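Similar to yteR (Bacilus subtilis) (Clostridium acetobutylicum, PDB 4WU0) probably hydrolyses unsaturated rhamnogalacturonan fragments derived from pectin, acting as a glycoside hydrolase of family 105. Local coordinates at residues 79-84 / 131-136; 86-91 / 143-148; 166-171 / 195-200; 239-242 / 247-250. One frame throughout, in Å; residues are numbered along the deposited sequence.

Contact 1: 79-84 / 131-136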
loop_
_atom_site.group_PDB
_atom_site.type_symbol
_atom_site.label_atom_id
_atom_site.label_comp_id
_atom_site.label_asym_id
_atom_site.label_seq_id
_atom_site.Cartn_x
_atom_site.Cartn_y
_atom_site.Cartn_z
ATOM N N ASN A 79 8.034 0.382 6.762
ATOM C CA ASN A 79 9.026 1.447 6.767
ATOM C C ASN A 79 10.447 0.924 6.510
ATOM O O ASN A 79 11.361 1.695 6.301
ATOM C CB ASN A 79 8.947 2.237 8.071
ATOM C CG ASN A 79 7.718 3.100 8.164
ATOM O OD1 ASN A 79 7.011 3.332 7.181
ATOM N ND2 ASN A 79 7.455 3.605 9.356
ATOM N N GLY A 80 10.620 -0.394 6.473
ATOM C CA GLY A 80 11.866 -0.946 6.008
ATOM C C GLY A 80 12.170 -0.621 4.547
ATOM O O GLY A 80 13.324 -0.602 4.131
ATOM N N LYS A 81 11.143 -0.405 3.738
ATOM C CA LYS A 81 11.364 -0.091 2.334
ATOM C C LYS A 81 12.140 1.207 2.172
ATOM O O LYS A 81 13.124 1.246 1.434
ATOM C CB LYS A 81 10.050 -0.010 1.586
ATOM C CG LYS A 81 9.249 -1.294 1.627
ATOM C CD LYS A 81 7.846 -1.026 1.153
ATOM C CE LYS A 81 6.987 -2.266 1.158
ATOM N NZ LYS A 81 5.607 -1.920 0.681
ATOM N N ILE A 82 11.716 2.284 2.844
ATOM C CA ILE A 82 12.512 3.509 2.766
ATOM C C ILE A 82 13.914 3.318 3.345
ATOM O O ILE A 82 14.863 3.961 2.887
ATOM C CB ILE A 82 11.784 4.737 3.367
ATOM C CG1 ILE A 82 12.493 6.047 2.976
ATOM C CG2 ILE A 82 11.609 4.629 4.853
ATOM C CD1 ILE A 82 12.365 6.442 1.492
ATOM N N LEU A 83 14.062 2.466 4.358
ATOM C CA LEU A 83 15.388 2.190 4.901
ATOM C C LEU A 83 16.319 1.537 3.870
ATOM O O LEU A 83 17.516 1.840 3.843
ATOM C CB LEU A 83 15.311 1.329 6.159
ATOM C CG LEU A 83 14.626 1.955 7.377
ATOM C CD1 LEU A 83 14.577 0.933 8.520
ATOM C CD2 LEU A 83 15.360 3.196 7.826
ATOM N N ILE A 84 15.780 0.659 3.021
ATOM C CA ILE A 84 16.564 0.098 1.926
ATOM C C ILE A 84 17.052 1.206 1.016
ATOM O O ILE A 84 18.229 1.244 0.629
ATOM C CB ILE A 84 15.787 -0.982 1.153
ATOM C CG1 ILE A 84 15.516 -2.163 2.075
ATOM C CG2 ILE A 84 16.569 -1.463 -0.076
ATOM C CD1 ILE A 84 14.547 -3.190 1.513
ATOM N N GLY A 131 -1.763 -6.164 4.678
ATOM C CA GLY A 131 -0.526 -6.790 5.096
ATOM C C GLY A 131 0.373 -7.283 3.988
ATOM O O GLY A 131 1.580 -7.398 4.168
ATOM N N LEU A 132 -0.213 -7.629 2.843
ATOM C CA LEU A 132 0.583 -8.067 1.715
ATOM C C LEU A 132 1.504 -6.969 1.234
ATOM O O LEU A 132 2.589 -7.246 0.742
ATOM C CB LEU A 132 -0.312 -8.552 0.570
ATOM C CG LEU A 132 -0.783 -10.002 0.698
ATOM C CD1 LEU A 132 0.389 -10.957 0.550
ATOM C CD2 LEU A 132 -1.529 -10.245 2.006
ATOM N N TYR A 133 1.080 -5.718 1.376
ATOM C CA TYR A 133 1.909 -4.584 0.983
ATOM C C TYR A 133 2.952 -4.303 2.055
ATOM O O TYR A 133 4.110 -4.036 1.733
ATOM C CB TYR A 133 1.060 -3.326 0.792
ATOM C CG TYR A 133 1.858 -2.147 0.294
ATOM C CD1 TYR A 133 2.293 -2.092 -1.015
ATOM C CD2 TYR A 133 2.195 -1.102 1.135
ATOM C CE1 TYR A 133 3.009 -1.024 -1.459
ATOM C CE2 TYR A 133 2.913 -0.025 0.692
ATOM C CZ TYR A 133 3.313 0.022 -0.607
ATOM O OH TYR A 133 4.022 1.119 -1.071
ATOM N N MET A 134 2.550 -4.371 3.328
ATOM C CA MET A 134 3.463 -4.004 4.419
ATOM C C MET A 134 4.569 -5.026 4.637
ATOM O O MET A 134 5.698 -4.677 5.015
ATOM C CB MET A 134 2.714 -3.856 5.742
ATOM C CG MET A 134 1.412 -3.080 5.660
ATOM S SD MET A 134 1.624 -1.433 5.016
ATOM C CE MET A 134 -0.115 -0.967 4.850
ATOM N N GLY A 135 4.207 -6.292 4.484
ATOM C CA GLY A 135 5.031 -7.407 4.930
ATOM C C GLY A 135 5.687 -8.135 3.785
ATOM O O GLY A 135 6.862 -7.968 3.563
ATOM N N ALA A 136 4.905 -8.926 3.061
ATOM C CA ALA A 136 5.432 -9.690 1.938
ATOM C C ALA A 136 6.198 -8.825 0.949
ATOM O O ALA A 136 7.260 -9.228 0.471
ATOM C CB ALA A 136 4.311 -10.413 1.235
#
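Lys-81, in the first turn of helix 80-90, and Tyr-133, in helix 129-146, face each other across a wide backbone gap, their CA atoms 10.5 Å apart. Both helices belong to the (alpha/alpha)6 barrel expected of this six-hairpin glycosidase family, and the contact is buried, its centre about 9 Å from the centre of the chain. Lys-81 spans most of the gap, and the Tyr-133 ring meets it. Beyond CG the lysine chain is extended, which delivers the ammonium group to the neighbouring helix at full length. There NZ is held twice by the same residue. It donates a 2.8 Å hydrogen bond to Tyr-133 O, reaching the carbonyl from above its plane at a C=O...N angle of 140°. It also sits almost squarely over the centre of the Tyr-133 ring, 3.2 Å from the centroid and 12° off the normal, a clear cation-pi geometry. Asn-78 OD1 supplies a further hydrogen bond, giving this buried cation two oxygen partners as well as the ring. The ring comes to lie over NZ because CG of Tyr-133 is anti to its own backbone N, bringing the phenol nearer to helix 80-90. Trp-204 and Met-207 of helix 199-215 also border Tyr-133, along with Leu-29 of helix 25-41. At the phenol's edge, in its plane, lies the sulfur of the next residue, with Met-134 SD 3.9 Å from Tyr-133 CD2.

Contact 2: 86-91 / 143-148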
loop_
_atom_site.group_PDB
_atom_site.type_symbol
_atom_site.label_atom_id
_atom_site.label_comp_id
_atom_site.label_asym_id
_atom_site.label_seq_id
_atom_site.Cartn_x
_atom_site.Cartn_y
_atom_site.Cartn_z
ATOM N N LEU A 86 17.428 4.377 1.690
ATOM C CA LEU A 86 18.416 5.214 2.363
ATOM C C LEU A 86 19.760 4.510 2.480
ATOM O O LEU A 86 20.807 5.155 2.354
ATOM C CB LEU A 86 17.936 5.634 3.745
ATOM C CG LEU A 86 16.872 6.726 3.790
ATOM C CD1 LEU A 86 16.222 6.797 5.161
ATOM C CD2 LEU A 86 17.477 8.070 3.415
ATOM N N PHE A 87 19.750 3.202 2.738
ATOM C CA PHE A 87 21.014 2.478 2.831
ATOM C C PHE A 87 21.729 2.482 1.481
ATOM O O PHE A 87 22.945 2.675 1.419
ATOM C CB PHE A 87 20.830 1.044 3.318
ATOM C CG PHE A 87 22.133 0.292 3.436
ATOM C CD1 PHE A 87 23.100 0.715 4.326
ATOM C CD2 PHE A 87 22.387 -0.811 2.655
ATOM C CE1 PHE A 87 24.317 0.041 4.435
ATOM C CE2 PHE A 87 23.592 -1.491 2.763
ATOM C CZ PHE A 87 24.546 -1.067 3.652
ATOM N N LYS A 88 20.977 2.269 0.405
ATOM C CA LYS A 88 21.565 2.269 -0.932
ATOM C C LYS A 88 22.109 3.653 -1.305
ATOM O O LYS A 88 23.179 3.762 -1.925
ATOM C CB LYS A 88 20.563 1.767 -1.981
ATOM C CG LYS A 88 20.170 0.283 -1.817
ATOM C CD LYS A 88 19.138 -0.172 -2.867
ATOM C CE LYS A 88 19.727 -0.252 -4.275
ATOM N NZ LYS A 88 20.944 -1.124 -4.320
ATOM N N GLU A 89 21.382 4.698 -0.930
ATOM C CA GLU A 89 21.778 6.062 -1.262
ATOM C C GLU A 89 22.947 6.580 -0.424
ATOM O O GLU A 89 23.815 7.261 -0.955
ATOM C CB GLU A 89 20.598 7.030 -1.133
ATOM C CG GLU A 89 20.933 8.492 -1.452
ATOM C CD GLU A 89 21.329 8.737 -2.905
ATOM O OE1 GLU A 89 22.101 9.699 -3.145
ATOM O OE2 GLU A 89 20.855 7.987 -3.799
ATOM N N THR A 90 22.959 6.272 0.872
ATOM C CA THR A 90 23.908 6.904 1.800
ATOM C C THR A 90 24.976 5.946 2.319
ATOM O O THR A 90 26.030 6.379 2.791
ATOM C CB THR A 90 23.192 7.478 3.031
ATOM O OG1 THR A 90 22.759 6.400 3.878
ATOM C CG2 THR A 90 21.995 8.329 2.620
ATOM N N GLY A 91 24.690 4.650 2.262
ATOM C CA GLY A 91 25.575 3.645 2.817
ATOM C C GLY A 91 25.752 3.685 4.331
ATOM O O GLY A 91 26.658 3.029 4.835
ATOM N N VAL A 143 14.865 -9.182 0.246
ATOM C CA VAL A 143 15.547 -10.346 -0.345
ATOM C C VAL A 143 16.317 -9.953 -1.597
ATOM O O VAL A 143 17.423 -10.443 -1.827
ATOM C CB VAL A 143 14.526 -11.468 -0.675
ATOM C CG1 VAL A 143 15.146 -12.592 -1.510
ATOM C CG2 VAL A 143 13.917 -11.999 0.616
ATOM N N LYS A 144 15.728 -9.089 -2.416
ATOM C CA LYS A 144 16.388 -8.573 -3.618
ATOM C C LYS A 144 17.748 -7.975 -3.267
ATOM O O LYS A 144 18.729 -8.192 -3.971
ATOM C CB LYS A 144 15.509 -7.516 -4.298
ATOM C CG LYS A 144 16.084 -6.873 -5.585
ATOM C CD LYS A 144 16.232 -7.916 -6.677
ATOM C CE LYS A 144 16.405 -7.308 -8.068
ATOM N NZ LYS A 144 17.515 -6.329 -8.120
ATOM N N GLU A 145 17.805 -7.243 -2.164
ATOM C CA GLU A 145 19.035 -6.559 -1.772
ATOM C C GLU A 145 20.018 -7.409 -0.966
ATOM O O GLU A 145 21.236 -7.298 -1.159
ATOM C CB GLU A 145 18.676 -5.270 -0.999
ATOM C CG GLU A 145 19.868 -4.374 -0.651
ATOM C CD GLU A 145 20.533 -3.723 -1.873
ATOM O OE1 GLU A 145 19.875 -3.587 -2.938
ATOM O OE2 GLU A 145 21.730 -3.360 -1.757
ATOM N N PHE A 146 19.504 -8.256 -0.075
ATOM C CA PHE A 146 20.339 -8.902 0.937
ATOM C C PHE A 146 20.147 -10.403 1.103
ATOM O O PHE A 146 20.911 -11.035 1.823
ATOM C CB PHE A 146 19.997 -8.361 2.328
ATOM C CG PHE A 146 20.040 -6.873 2.450
ATOM C CD1 PHE A 146 21.242 -6.188 2.451
ATOM C CD2 PHE A 146 18.865 -6.153 2.643
ATOM C CE1 PHE A 146 21.257 -4.806 2.593
ATOM C CE2 PHE A 146 18.889 -4.787 2.798
ATOM C CZ PHE A 146 20.074 -4.119 2.773
ATOM N N GLY A 147 19.085 -10.956 0.537
ATOM C CA GLY A 147 18.536 -12.215 1.043
ATOM C C GLY A 147 18.989 -13.319 0.143
ATOM O O GLY A 147 19.854 -13.121 -0.718
ATOM N N GLU A 148 18.430 -14.501 0.360
ATOM C CA GLU A 148 18.648 -15.603 -0.537
ATOM C C GLU A 148 17.423 -15.714 -1.414
ATOM O O GLU A 148 16.304 -15.644 -0.921
ATOM C CB GLU A 148 18.821 -16.908 0.226
ATOM C CG GLU A 148 20.030 -16.960 1.122
ATOM C CD GLU A 148 20.256 -18.356 1.683
ATOM O OE1 GLU A 148 19.302 -18.952 2.226
ATOM O OE2 GLU A 148 21.377 -18.873 1.559
#
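Phe-87 and Phe-146 form the packed side of this contact, and Lys-88 with Glu-145 its looser, solvent-facing side. The closest CA atoms, those of Lys-88 and Glu-145, are 9.2 Å apart, so side chains do all the bridging. In the apolar half, Phe-87 CD2 lies 4.0 Å from Phe-146 CZ, near the plane of the Phe-146 ring and at its edge. The Phe-87 ring is met obliquely, so the pair is no face-to-face stack. One face of the Phe-146 ring is occupied by CG of its own neighbour Glu-145, 3.4 Å above the ring plane and over its centre, so Glu-145 takes part in both halves.

In the polar half, Lys-88 and Glu-145 arrive from opposite directions. Lys-88 NZ donates to Glu-145 OE1 at 3.0 Å on the syn side of the carboxylate, 29° out of its plane, a salt bridge with one main oxygen; OE2 is farther from NZ, at 3.5 Å. Bends at chi3 and chi4 curl the end of the lysine so that NZ turns to Glu-145 OE1; Lys-88 CD, earlier in the chain, lies 3.5 Å from the same OE1. Lys-88 is exposed and Glu-145 partly so, which leaves the bridge on the solvent side.

The contact joins the later turns of helices 80-90 and 129-146. Helix 93-108 borders the aromatic side, where Arg-96 makes a cation-pi contact with Phe-146 and Leu-99 touches the same ring; Leu-86 packs on helix 44-54, and Val-143 on helix 152-166.

Contact 3: 166-171 / 195-200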
loop_
_atom_site.group_PDB
_atom_site.type_symbol
_atom_site.label_atom_id
_atom_site.label_comp_id
_atom_site.label_asym_id
_atom_site.label_seq_id
_atom_site.Cartn_x
_atom_site.Cartn_y
_atom_site.Cartn_z
ATOM N N LEU A 166 -9.275 -14.920 -0.454
ATOM C CA LEU A 166 -9.992 -13.643 -0.324
ATOM C C LEU A 166 -10.768 -13.204 -1.560
ATOM O O LEU A 166 -11.539 -12.261 -1.485
ATOM C CB LEU A 166 -9.035 -12.510 0.100
ATOM C CG LEU A 166 -8.680 -12.505 1.592
ATOM C CD1 LEU A 166 -7.808 -13.697 1.997
ATOM C CD2 LEU A 166 -8.007 -11.226 1.992
ATOM N N LYS A 167 -10.580 -13.884 -2.685
ATOM C CA LYS A 167 -11.255 -13.490 -3.917
ATOM C C LYS A 167 -12.727 -13.883 -3.957
ATOM O O LYS A 167 -13.105 -15.001 -3.581
ATOM C CB LYS A 167 -10.555 -14.100 -5.135
ATOM C CG LYS A 167 -11.147 -13.649 -6.477
ATOM C CD LYS A 167 -10.361 -14.213 -7.669
ATOM C CE LYS A 167 -10.560 -15.722 -7.833
ATOM N NZ LYS A 167 -11.906 -16.073 -8.373
ATOM N N ASP A 168 -13.539 -12.956 -4.452
ATOM C CA ASP A 168 -14.930 -13.214 -4.796
ATOM C C ASP A 168 -14.990 -13.698 -6.242
ATOM O O ASP A 168 -14.578 -12.980 -7.148
ATOM C CB ASP A 168 -15.752 -11.937 -4.653
ATOM C CG ASP A 168 -17.148 -12.081 -5.189
ATOM O OD1 ASP A 168 -17.710 -13.187 -5.071
ATOM O OD2 ASP A 168 -17.699 -11.092 -5.733
ATOM N N ASN A 169 -15.474 -14.910 -6.470
ATOM C CA ASN A 169 -15.536 -15.417 -7.838
ATOM C C ASN A 169 -16.485 -14.631 -8.727
ATOM O O ASN A 169 -16.279 -14.555 -9.933
ATOM C CB ASN A 169 -15.912 -16.900 -7.843
ATOM C CG ASN A 169 -14.776 -17.778 -7.370
ATOM O OD1 ASN A 169 -13.629 -17.596 -7.777
ATOM N ND2 ASN A 169 -15.081 -18.723 -6.491
ATOM N N LYS A 170 -17.513 -14.019 -8.146
ATOM C CA LYS A 170 -18.486 -13.300 -8.953
ATOM C C LYS A 170 -17.884 -12.031 -9.573
ATOM O O LYS A 170 -17.923 -11.847 -10.790
ATOM C CB LYS A 170 -19.736 -12.966 -8.126
ATOM C CG LYS A 170 -20.773 -12.184 -8.896
ATOM C CD LYS A 170 -21.979 -11.843 -8.039
ATOM C CE LYS A 170 -22.892 -10.848 -8.750
ATOM N NZ LYS A 170 -22.182 -9.573 -9.083
ATOM N N THR A 171 -17.312 -11.172 -8.740
ATOM C CA THR A 171 -16.829 -9.876 -9.213
ATOM C C THR A 171 -15.349 -9.898 -9.575
ATOM O O THR A 171 -14.883 -9.031 -10.314
ATOM C CB THR A 171 -16.998 -8.784 -8.144
ATOM O OG1 THR A 171 -16.207 -9.113 -6.998
ATOM C CG2 THR A 171 -18.492 -8.615 -7.739
ATOM N N PRO A 195 -17.238 -8.410 5.091
ATOM C CA PRO A 195 -18.414 -8.232 4.231
ATOM C C PRO A 195 -18.218 -7.471 2.917
ATOM O O PRO A 195 -19.043 -7.646 2.001
ATOM C CB PRO A 195 -19.379 -7.435 5.133
ATOM C CG PRO A 195 -18.935 -7.755 6.509
ATOM C CD PRO A 195 -17.460 -7.818 6.425
ATOM N N HIS A 196 -17.196 -6.625 2.840
ATOM C CA HIS A 196 -17.085 -5.677 1.738
ATOM C C HIS A 196 -15.732 -5.555 1.079
ATOM O O HIS A 196 -14.681 -5.857 1.657
ATOM C CB HIS A 196 -17.522 -4.276 2.201
ATOM C CG HIS A 196 -18.994 -4.162 2.401
ATOM N ND1 HIS A 196 -19.880 -4.199 1.350
ATOM C CD2 HIS A 196 -19.747 -4.077 3.529
ATOM C CE1 HIS A 196 -21.114 -4.116 1.813
ATOM N NE2 HIS A 196 -21.058 -4.045 3.134
ATOM N N PHE A 197 -15.801 -5.059 -0.150
ATOM C CA PHE A 197 -14.624 -4.688 -0.924
ATOM C C PHE A 197 -14.299 -3.230 -0.628
ATOM O O PHE A 197 -14.993 -2.315 -1.067
ATOM C CB PHE A 197 -14.871 -4.882 -2.420
ATOM C CG PHE A 197 -15.432 -6.227 -2.776
ATOM C CD1 PHE A 197 -14.716 -7.393 -2.512
ATOM C CD2 PHE A 197 -16.663 -6.320 -3.395
ATOM C CE1 PHE A 197 -15.260 -8.618 -2.857
ATOM C CE2 PHE A 197 -17.221 -7.530 -3.733
ATOM C CZ PHE A 197 -16.518 -8.687 -3.464
ATOM N N TRP A 198 -13.243 -3.037 0.145
ATOM C CA TRP A 198 -12.778 -1.709 0.534
ATOM C C TRP A 198 -11.739 -1.229 -0.458
ATOM O O TRP A 198 -10.800 -1.954 -0.785
ATOM C CB TRP A 198 -12.181 -1.774 1.940
ATOM C CG TRP A 198 -11.711 -0.462 2.471
ATOM C CD1 TRP A 198 -12.280 0.756 2.282
ATOM C CD2 TRP A 198 -10.543 -0.238 3.273
ATOM N NE1 TRP A 198 -11.545 1.725 2.932
ATOM C CE2 TRP A 198 -10.475 1.133 3.544
ATOM C CE3 TRP A 198 -9.549 -1.075 3.785
ATOM C CZ2 TRP A 198 -9.448 1.692 4.307
ATOM C CZ3 TRP A 198 -8.545 -0.520 4.535
ATOM C CH2 TRP A 198 -8.504 0.852 4.794
ATOM N N GLY A 199 -11.923 -0.011 -0.952
ATOM C CA GLY A 199 -11.044 0.556 -1.955
ATOM C C GLY A 199 -9.570 0.489 -1.608
ATOM O O GLY A 199 -8.745 0.002 -2.392
ATOM N N ARG A 200 -9.213 0.999 -0.435
ATOM C CA ARG A 200 -7.798 1.042 -0.092
ATOM C C ARG A 200 -7.199 -0.365 0.060
ATOM O O ARG A 200 -6.047 -0.579 -0.301
ATOM C CB ARG A 200 -7.541 1.887 1.159
ATOM C CG ARG A 200 -6.080 1.810 1.592
ATOM C CD ARG A 200 -5.552 2.991 2.392
ATOM N NE ARG A 200 -6.072 3.082 3.756
ATOM C CZ ARG A 200 -6.772 4.101 4.240
ATOM N NH1 ARG A 200 -7.135 4.089 5.509
ATOM N NH2 ARG A 200 -7.070 5.157 3.495
#
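Asp-168 OD2 is gripped by two donors of one residue while it rests against the rim of Phe-197: Thr-171 OG1 donates at 2.8 Å and Thr-171 N at 3.0 Å, both from the same face of the carboxylate. The hydroxyl comes on the anti side, 24° out of the plane, whereas the amide approaches from well above it. The other oxygen, OD1, accepts from Lys-170 N at 3.2 Å. With chi1 at 171°, Asp-168 CG stands anti to the backbone N and beside the carbonyl carbon, where the amides that follow can reach the carboxylate. Asp-168 thereby closes an Asx turn through OD1 and an Asx motif through OD2, which fixes the carboxylate's rotation in the loop that leaves helix 152-166.

Across the contact, Phe-197 reaches the Asx turn with its far end. CZ lies 3.5 Å from Asp-168 OD2, which sits at the ring edge near its plane, and also 3.5 Å from Asp-168 CB. Carboxylate and ring planes are only 20° apart, although the two side chains cross at about a right angle. Thr-171 OG1 touches CZ obliquely at 3.6 Å.

In the (alpha/alpha)6 barrel expected of this family, the contact lies among the loops, pairing the segment before strand 177-179 with the approach to helix 199-215. Tyr-175 and Leu-173 also border the Phe-197 ring, and the Phe-197 backbone is hydrogen-bonded to that of Leu-252. Just beyond, Trp-198 takes the N-cap position of helix 199-215.

Contact 4: 239-242 / 247-250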
loop_
_atom_site.group_PDB
_atom_site.type_symbol
_atom_site.label_atom_id
_atom_site.label_comp_id
_atom_site.label_asym_id
_atom_site.label_seq_id
_atom_site.Cartn_x
_atom_site.Cartn_y
_atom_site.Cartn_z
ATOM N N LYS A 239 -14.281 -2.853 -13.889
ATOM C CA LYS A 239 -15.732 -3.041 -13.901
ATOM C C LYS A 239 -16.477 -2.135 -12.923
ATOM O O LYS A 239 -17.646 -1.826 -13.145
ATOM C CB LYS A 239 -16.105 -4.496 -13.605
ATOM C CG LYS A 239 -15.775 -5.485 -14.736
ATOM C CD LYS A 239 -16.092 -6.920 -14.294
ATOM C CE LYS A 239 -15.714 -7.908 -15.365
ATOM N NZ LYS A 239 -15.735 -9.309 -14.860
ATOM N N VAL A 240 -15.821 -1.728 -11.844
ATOM C CA VAL A 240 -16.461 -0.894 -10.837
ATOM C C VAL A 240 -15.934 0.535 -10.796
ATOM O O VAL A 240 -16.329 1.310 -9.926
ATOM C CB VAL A 240 -16.427 -1.538 -9.422
ATOM C CG1 VAL A 240 -17.280 -2.818 -9.416
ATOM C CG2 VAL A 240 -14.994 -1.784 -8.934
ATOM N N GLN A 241 -15.093 0.901 -11.762
ATOM C CA GLN A 241 -14.640 2.278 -11.881
ATOM C C GLN A 241 -15.857 3.162 -12.077
ATOM O O GLN A 241 -16.736 2.827 -12.861
ATOM C CB GLN A 241 -13.716 2.427 -13.081
ATOM C CG GLN A 241 -13.114 3.806 -13.280
ATOM C CD GLN A 241 -12.410 3.946 -14.630
ATOM O OE1 GLN A 241 -12.858 3.406 -15.633
ATOM N NE2 GLN A 241 -11.330 4.684 -14.652
ATOM N N ASP A 242 -15.888 4.305 -11.400
ATOM C CA ASP A 242 -16.988 5.260 -11.602
ATOM C C ASP A 242 -16.878 5.883 -12.997
ATOM O O ASP A 242 -15.829 6.410 -13.381
ATOM C CB ASP A 242 -16.952 6.330 -10.526
ATOM C CG ASP A 242 -18.085 7.338 -10.664
ATOM O OD1 ASP A 242 -19.252 6.890 -10.679
ATOM O OD2 ASP A 242 -17.803 8.564 -10.783
ATOM N N VAL A 247 -12.653 7.427 -11.187
ATOM C CA VAL A 247 -11.983 6.951 -9.988
ATOM C C VAL A 247 -12.886 5.951 -9.243
ATOM O O VAL A 247 -13.864 5.429 -9.834
ATOM C CB VAL A 247 -11.428 8.111 -9.120
ATOM C CG1 VAL A 247 -10.540 9.027 -10.013
ATOM C CG2 VAL A 247 -12.520 8.928 -8.455
ATOM N N TRP A 248 -12.537 5.647 -7.991
ATOM C CA TRP A 248 -13.129 4.535 -7.274
ATOM C C TRP A 248 -13.736 4.930 -5.930
ATOM O O TRP A 248 -13.286 5.874 -5.290
ATOM C CB TRP A 248 -12.087 3.416 -7.085
ATOM C CG TRP A 248 -11.832 2.663 -8.360
ATOM C CD1 TRP A 248 -12.445 1.523 -8.760
ATOM C CD2 TRP A 248 -10.903 3.007 -9.402
ATOM N NE1 TRP A 248 -11.983 1.145 -9.985
ATOM C CE2 TRP A 248 -11.039 2.033 -10.410
ATOM C CE3 TRP A 248 -9.986 4.050 -9.585
ATOM C CZ2 TRP A 248 -10.271 2.054 -11.596
ATOM C CZ3 TRP A 248 -9.241 4.084 -10.764
ATOM C CH2 TRP A 248 -9.401 3.094 -11.756
ATOM N N TYR A 249 -14.758 4.175 -5.530
ATOM C CA TYR A 249 -15.462 4.379 -4.271
ATOM C C TYR A 249 -14.819 3.693 -3.085
ATOM O O TYR A 249 -14.120 2.681 -3.224
ATOM C CB TYR A 249 -16.884 3.855 -4.390
ATOM C CG TYR A 249 -17.778 4.720 -5.225
ATOM C CD1 TYR A 249 -18.445 5.790 -4.655
ATOM C CD2 TYR A 249 -17.955 4.466 -6.583
ATOM C CE1 TYR A 249 -19.270 6.584 -5.406
ATOM C CE2 TYR A 249 -18.782 5.256 -7.333
ATOM C CZ TYR A 249 -19.413 6.323 -6.744
ATOM O OH TYR A 249 -20.240 7.131 -7.490
ATOM N N GLN A 250 -15.079 4.253 -1.906
ATOM C CA GLN A 250 -14.709 3.633 -0.626
ATOM C C GLN A 250 -15.179 2.181 -0.515
ATOM O O GLN A 250 -14.383 1.297 -0.181
ATOM C CB GLN A 250 -15.299 4.482 0.511
ATOM C CG GLN A 250 -15.314 3.887 1.891
ATOM C CD GLN A 250 -13.984 4.035 2.605
ATOM O OE1 GLN A 250 -12.938 4.151 1.966
ATOM N NE2 GLN A 250 -14.008 3.966 3.931
HETATM O O HOH W 1 -15.505 1.925 -7.277
#
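Asp-242 and Val-247 are joined by the one direct backbone hydrogen bond of the contact, Asp-242 N to Val-247 O at 2.8 Å. It is close to straight, with 161° at the hydrogen, and it meets the acceptor nearly along the C=O axis at 174°. A water carries the backbone pairing one step further: it donates to Val-240 O at 2.8 Å and accepts from Tyr-249 N at 2.9 Å, lying at the edge of the Tyr-249 ring.

Among the side-chain polar contacts, Tyr-249 OH comes within 3.3 Å of Asp-242 OD1, a weak interaction at the phenol's edge, with carboxylate and ring planes nearly perpendicular. The firmer partner of Asp-242 is Ser-245, whose OG is hydrogen-bonded to OD2 and also to Val-247 N, so one hydroxyl links the Asp-242 carboxylate to the Val-247 backbone.

The apolar and aromatic part centres on Trp-248. Gln-241 lays its extended chain across one face of the indole, with CG 4.1 Å from the centroid of the six-membered ring and 25° off its normal, a CH-pi contact displaced toward the rim. Its amide is tilted only modestly against the ring, and NE2 is hydrogen-bonded to Lys-246 O, which holds the chain in place. Val-240 CG2 adds a looser touch at 4.2 Å from Trp-248 CD1. Indole NE1 is hydrogen-bonded to Leu-237 O, anchoring Trp-248 to the last turns of helix 223-240, while Ile-270, Val-271 and Leu-274 of helix 264-279 also border the indole.

The reversal opens the long connection between helices 223-240 and 264-279, consistent with the (alpha/alpha)6 barrel expected of this family.

Contacts 1 and 2 join the same two helices, 80-90 and 129-146, at points 13 Å apart between centres. Contact 1 is buried, and a lone lysine spans it to a carbonyl and a ring; contact 2 is at the surface and divides into an aromatic pair and a salt bridge. Contacts 3 and 4 lie on the far side of the chain's centre from contact 2 and are partly buried contacts of loops and helix ends. Contact 3 sets a ring against a polar turn, whereas contact 4 uses a backbone bond, a bridging water and CH-pi packing. These two touch directly: Gly-199 N lies 2.9 Å from Gln-250 O, probably hydrogen-bonded.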